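Local coordinates for hypothetical protein XCC0632 (PDB 2IQI), which is of unknown function but, from its family, is probably the auxiliary lipoprotein component of an ABC-type transport system, at residues W30-I43 with S99-E111. Sequence-based numbering, arbitrary orientation.
Sequences WQLLVAKPSAARII and SDYKLAIDVRRFE
Strand 31-34 pairs in parallel with the first half of strand 101-110 in the mixed sheet, and after a break at Lys-36 and Pro-37 the chain rejoins the same neighbour one residue out of step. Leu-33 bonds through N to Tyr-101 O and through O to Leu-103 N (2.8 Å), and Ala-35 N makes the last direct bond, to Leu-103 O. Where the pairing opens, a water replaces the direct bond: it donates to Ala-35 O and Leu-103 O and accepts from Ile-105 N, while Pro-37, with no N-H to offer, suits the gap. Leu-32, Val-34 and Leu-103 are apolar because they face helices 69-82 and 155-185. At the start, Tyr-101 turns an edge onto a face of Trp-30, the planes at 74° and Tyr-101 CD2 3.4 Å from Trp-30 CE3; Tyr-101 OH bonds to Asp-184 and Trp-30 NE1 to Gln-182, both on helix 155-185. Farther on, Ile-43 lays CG2 against Val-107 CG1 and Phe-110 CB, while CD1 reaches Val-107 O and Arg-108 O. Ser-38 restores the pairing, its O taking Val-107 N. With chi1 at 60°, its hydroxyl lies between backbone N and carbonyl carbon and donates to the anti side of Asp-106 OD1 at 2.7 Å, 20° out of the carboxylate plane.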
loop_
_atom_site.group_PDB
_atom_site.type_symbol
_atom_site.label_atom_id
_atom_site.label_comp_id
_atom_site.label_asym_id
_atom_site.label_seq_id
_atom_site.Cartn_x
_atom_site.Cartn_y
_atom_site.Cartn_z
ATOM N N TRP A 30 21.555 -5.401 1.065
ATOM C CA TRP A 30 21.395 -4.387 0.024
ATOM C C TRP A 30 20.538 -3.214 0.577
ATOM O O TRP A 30 20.089 -3.235 1.757
ATOM C CB TRP A 30 20.858 -4.975 -1.286
ATOM C CG TRP A 30 19.762 -5.965 -1.090
ATOM C CD1 TRP A 30 19.897 -7.297 -0.940
ATOM C CD2 TRP A 30 18.360 -5.692 -1.002
ATOM N NE1 TRP A 30 18.673 -7.886 -0.774
ATOM C CE2 TRP A 30 17.710 -6.919 -0.797
ATOM C CE3 TRP A 30 17.586 -4.520 -1.069
ATOM C CZ2 TRP A 30 16.308 -7.025 -0.677
ATOM C CZ3 TRP A 30 16.183 -4.626 -0.940
ATOM C CH2 TRP A 30 15.567 -5.873 -0.757
ATOM N N GLN A 31 20.354 -2.181 -0.248
ATOM C CA GLN A 31 19.810 -0.936 0.231
ATOM C C GLN A 31 18.659 -0.578 -0.637
ATOM O O GLN A 31 18.742 -0.765 -1.863
ATOM C CB GLN A 31 20.851 0.161 0.193
ATOM C CG GLN A 31 22.002 -0.087 1.160
ATOM C CD GLN A 31 22.804 1.175 1.493
ATOM O OE1 GLN A 31 23.494 1.216 2.532
ATOM N NE2 GLN A 31 22.702 2.218 0.631
ATOM N N LEU A 32 17.589 -0.069 0.002
ATOM C CA LEU A 32 16.319 0.110 -0.655
ATOM C C LEU A 32 15.865 1.549 -0.693
ATOM O O LEU A 32 15.787 2.246 0.332
ATOM C CB LEU A 32 15.235 -0.781 -0.022
ATOM C CG LEU A 32 13.823 -0.826 -0.658
ATOM C CD1 LEU A 32 13.829 -1.318 -2.105
ATOM C CD2 LEU A 32 12.876 -1.666 0.167
ATOM N N LEU A 33 15.551 1.988 -1.898
ATOM C CA LEU A 33 14.931 3.277 -2.069
ATOM C C LEU A 33 13.441 3.040 -2.364
ATOM O O LEU A 33 13.116 2.366 -3.355
ATOM C CB LEU A 33 15.601 4.090 -3.199
ATOM C CG LEU A 33 14.713 5.266 -3.648
ATOM C CD1 LEU A 33 14.711 6.319 -2.579
ATOM C CD2 LEU A 33 15.072 5.871 -5.010
ATOM N N VAL A 34 12.553 3.581 -1.520
ATOM C CA VAL A 34 11.135 3.488 -1.766
ATOM C C VAL A 34 10.711 4.761 -2.497
ATOM O O VAL A 34 10.735 5.841 -1.923
ATOM C CB VAL A 34 10.339 3.305 -0.437
ATOM C CG1 VAL A 34 8.826 3.299 -0.691
ATOM C CG2 VAL A 34 10.765 2.053 0.284
ATOM N N ALA A 35 10.314 4.644 -3.755
ATOM C CA ALA A 35 9.809 5.791 -4.504
ATOM C C ALA A 35 8.454 6.357 -3.995
ATOM O O ALA A 35 7.748 5.716 -3.193
ATOM C CB ALA A 35 9.721 5.440 -5.976
ATOM N N LYS A 36 8.099 7.559 -4.455
ATOM C CA LYS A 36 6.741 8.061 -4.268
ATOM C C LYS A 36 5.830 7.188 -5.110
ATOM O O LYS A 36 6.092 7.002 -6.290
ATOM C CB LYS A 36 6.583 9.532 -4.711
ATOM C CG LYS A 36 6.925 10.542 -3.630
ATOM C CD LYS A 36 6.126 11.871 -3.758
ATOM C CE LYS A 36 6.728 13.021 -2.816
ATOM N NZ LYS A 36 6.788 14.452 -3.452
ATOM N N PRO A 37 4.758 6.638 -4.504
ATOM C CA PRO A 37 3.728 5.936 -5.280
ATOM C C PRO A 37 3.102 6.876 -6.269
ATOM O O PRO A 37 3.014 8.085 -6.014
ATOM C CB PRO A 37 2.709 5.544 -4.225
ATOM C CG PRO A 37 3.521 5.473 -2.954
ATOM C CD PRO A 37 4.451 6.624 -3.065
ATOM N N SER A 38 2.697 6.347 -7.406
ATOM C CA SER A 38 2.061 7.175 -8.412
ATOM C C SER A 38 0.593 6.764 -8.503
ATOM O O SER A 38 0.254 5.622 -8.113
ATOM C CB SER A 38 2.798 7.096 -9.755
ATOM O OG SER A 38 2.824 5.779 -10.246
ATOM N N ALA A 39 -0.261 7.685 -8.981
ATOM C CA ALA A 39 -1.709 7.489 -8.977
ATOM C C ALA A 39 -2.477 8.628 -9.621
ATOM O O ALA A 39 -2.033 9.756 -9.616
ATOM C CB ALA A 39 -2.206 7.301 -7.540
ATOM N N ALA A 40 -3.674 8.341 -10.125
ATOM C CA ALA A 40 -4.585 9.401 -10.552
ATOM C C ALA A 40 -4.921 10.345 -9.397
ATOM O O ALA A 40 -4.986 9.918 -8.222
ATOM C CB ALA A 40 -5.813 8.820 -11.118
ATOM N N ARG A 41 -5.125 11.626 -9.732
ATOM C CA ARG A 41 -5.440 12.672 -8.745
ATOM C C ARG A 41 -6.567 12.325 -7.780
ATOM O O ARG A 41 -6.552 12.738 -6.631
ATOM C CB ARG A 41 -5.734 14.002 -9.431
ATOM C CG ARG A 41 -4.638 15.010 -9.203
ATOM C CD ARG A 41 -4.731 16.163 -10.182
ATOM N NE ARG A 41 -3.395 16.744 -10.349
ATOM C CZ ARG A 41 -3.137 17.981 -10.777
ATOM N NH1 ARG A 41 -4.133 18.808 -11.095
ATOM N NH2 ARG A 41 -1.871 18.389 -10.879
ATOM N N ILE A 42 -7.533 11.563 -8.275
ATOM C CA ILE A 42 -8.664 11.119 -7.497
ATOM C C ILE A 42 -8.263 10.180 -6.311
ATOM O O ILE A 42 -8.898 10.202 -5.250
ATOM C CB ILE A 42 -9.727 10.514 -8.453
ATOM C CG1 ILE A 42 -11.104 10.405 -7.788
ATOM C CG2 ILE A 42 -9.256 9.168 -9.065
ATOM C CD1 ILE A 42 -12.276 10.444 -8.807
ATOM N N ILE A 43 -7.207 9.381 -6.494
ATOM C CA ILE A 43 -6.705 8.492 -5.448
ATOM C C ILE A 43 -5.784 9.283 -4.535
ATOM O O ILE A 43 -5.754 9.105 -3.314
ATOM C CB ILE A 43 -5.858 7.361 -6.055
ATOM C CG1 ILE A 43 -6.735 6.341 -6.784
ATOM C CG2 ILE A 43 -5.005 6.675 -4.985
ATOM C CD1 ILE A 43 -5.925 5.191 -7.354
ATOM N N SER A 99 22.015 3.620 -2.918
ATOM C CA SER A 99 20.982 2.560 -3.026
ATOM C C SER A 99 21.140 1.478 -4.157
ATOM O O SER A 99 21.355 1.809 -5.336
ATOM C CB SER A 99 19.571 3.178 -3.106
ATOM O OG SER A 99 19.221 3.493 -4.459
ATOM N N ASP A 100 20.981 0.198 -3.779
ATOM C CA ASP A 100 20.981 -0.953 -4.713
ATOM C C ASP A 100 19.658 -1.195 -5.474
ATOM O O ASP A 100 19.650 -1.341 -6.690
ATOM C CB ASP A 100 21.355 -2.223 -3.963
ATOM C CG ASP A 100 22.626 -2.074 -3.150
ATOM O OD1 ASP A 100 23.711 -2.201 -3.742
ATOM O OD2 ASP A 100 22.542 -1.861 -1.921
ATOM N N TYR A 101 18.535 -1.245 -4.763
ATOM C CA TYR A 101 17.211 -1.459 -5.405
ATOM C C TYR A 101 16.280 -0.291 -5.196
ATOM O O TYR A 101 16.419 0.437 -4.214
ATOM C CB TYR A 101 16.541 -2.736 -4.891
ATOM C CG TYR A 101 17.314 -3.972 -5.258
ATOM C CD1 TYR A 101 17.123 -4.595 -6.498
ATOM C CD2 TYR A 101 18.272 -4.508 -4.384
ATOM C CE1 TYR A 101 17.856 -5.741 -6.858
ATOM C CE2 TYR A 101 19.009 -5.648 -4.732
ATOM C CZ TYR A 101 18.791 -6.248 -5.969
ATOM O OH TYR A 101 19.488 -7.359 -6.301
ATOM N N LYS A 102 15.321 -0.140 -6.112
ATOM C CA LYS A 102 14.281 0.884 -6.020
ATOM C C LYS A 102 12.910 0.209 -6.092
ATOM O O LYS A 102 12.631 -0.527 -7.040
ATOM C CB LYS A 102 14.449 1.913 -7.148
ATOM C CG LYS A 102 13.296 2.928 -7.300
ATOM C CD LYS A 102 13.148 3.421 -8.770
ATOM C CE LYS A 102 12.815 4.940 -8.818
ATOM N NZ LYS A 102 12.479 5.463 -10.194
ATOM N N LEU A 103 12.068 0.456 -5.075
ATOM C CA LEU A 103 10.669 -0.042 -5.042
ATOM C C LEU A 103 9.717 1.022 -5.531
ATOM O O LEU A 103 9.505 2.040 -4.842
ATOM C CB LEU A 103 10.262 -0.456 -3.636
ATOM C CG LEU A 103 8.818 -0.882 -3.416
ATOM C CD1 LEU A 103 8.441 -2.089 -4.225
ATOM C CD2 LEU A 103 8.610 -1.163 -1.949
ATOM N N ALA A 104 9.139 0.778 -6.710
ATOM C CA ALA A 104 8.161 1.700 -7.288
ATOM C C ALA A 104 6.715 1.139 -7.316
ATOM O O ALA A 104 6.439 0.097 -7.920
ATOM C CB ALA A 104 8.601 2.112 -8.681
ATOM N N ILE A 105 5.795 1.862 -6.688
ATOM C CA ILE A 105 4.412 1.443 -6.580
ATOM C C ILE A 105 3.492 2.326 -7.412
ATOM O O ILE A 105 3.549 3.522 -7.336
ATOM C CB ILE A 105 3.959 1.445 -5.112
ATOM C CG1 ILE A 105 4.832 0.518 -4.276
ATOM C CG2 ILE A 105 2.561 0.913 -4.984
ATOM C CD1 ILE A 105 4.706 0.781 -2.780
ATOM N N ASP A 106 2.654 1.724 -8.236
ATOM C CA ASP A 106 1.603 2.460 -8.924
ATOM C C ASP A 106 0.298 1.989 -8.287
ATOM O O ASP A 106 0.049 0.775 -8.238
ATOM C CB ASP A 106 1.633 2.158 -10.402
ATOM C CG ASP A 106 0.701 3.036 -11.202
ATOM O OD1 ASP A 106 0.771 4.295 -11.054
ATOM O OD2 ASP A 106 -0.096 2.463 -12.009
ATOM N N VAL A 107 -0.486 2.935 -7.752
ATOM C CA VAL A 107 -1.759 2.640 -7.070
ATOM C C VAL A 107 -2.938 2.748 -8.049
ATOM O O VAL A 107 -3.100 3.788 -8.711
ATOM C CB VAL A 107 -1.992 3.578 -5.898
ATOM C CG1 VAL A 107 -3.344 3.318 -5.275
ATOM C CG2 VAL A 107 -0.892 3.400 -4.864
ATOM N N ARG A 108 -3.726 1.671 -8.160
ATOM C CA ARG A 108 -4.767 1.568 -9.195
ATOM C C ARG A 108 -6.148 1.843 -8.631
ATOM O O ARG A 108 -6.952 2.536 -9.246
ATOM C CB ARG A 108 -4.748 0.195 -9.841
ATOM C CG ARG A 108 -3.434 -0.158 -10.527
ATOM C CD ARG A 108 -3.532 -1.580 -10.992
ATOM N NE ARG A 108 -2.444 -2.017 -11.853
ATOM C CZ ARG A 108 -2.356 -3.252 -12.379
ATOM N NH1 ARG A 108 -3.301 -4.161 -12.110
ATOM N NH2 ARG A 108 -1.338 -3.585 -13.200
ATOM N N ARG A 109 -6.412 1.282 -7.454
ATOM C CA ARG A 109 -7.660 1.487 -6.751
ATOM C C ARG A 109 -7.374 1.702 -5.286
ATOM O O ARG A 109 -6.538 0.994 -4.694
ATOM C CB ARG A 109 -8.615 0.315 -6.994
ATOM C CG ARG A 109 -9.180 0.346 -8.446
ATOM C CD ARG A 109 -10.334 -0.533 -8.598
ATOM N NE ARG A 109 -9.986 -1.897 -8.223
ATOM C CZ ARG A 109 -10.769 -2.684 -7.490
ATOM N NH1 ARG A 109 -11.945 -2.233 -7.037
ATOM N NH2 ARG A 109 -10.385 -3.908 -7.192
ATOM N N PHE A 110 -8.006 2.737 -4.732
ATOM C CA PHE A 110 -8.017 3.007 -3.294
ATOM C C PHE A 110 -9.455 3.468 -2.927
ATOM O O PHE A 110 -9.789 4.675 -2.949
ATOM C CB PHE A 110 -6.988 4.074 -2.950
ATOM C CG PHE A 110 -6.498 4.000 -1.543
ATOM C CD1 PHE A 110 -7.241 4.540 -0.507
ATOM C CD2 PHE A 110 -5.290 3.381 -1.248
ATOM C CE1 PHE A 110 -6.791 4.449 0.792
ATOM C CE2 PHE A 110 -4.828 3.303 0.036
ATOM C CZ PHE A 110 -5.586 3.824 1.060
ATOM N N GLU A 111 -10.327 2.510 -2.629
ATOM C CA GLU A 111 -11.742 2.836 -2.613
ATOM C C GLU A 111 -12.574 1.934 -1.722
ATOM O O GLU A 111 -12.243 0.774 -1.497
ATOM C CB GLU A 111 -12.294 2.820 -4.038
ATOM C CG GLU A 111 -12.215 1.431 -4.692
ATOM C CD GLU A 111 -12.534 1.445 -6.185
ATOM O OE1 GLU A 111 -13.575 0.873 -6.570
ATOM O OE2 GLU A 111 -11.759 2.036 -6.977
HETATM O O HOH W 1 6.761 3.221 -4.484
#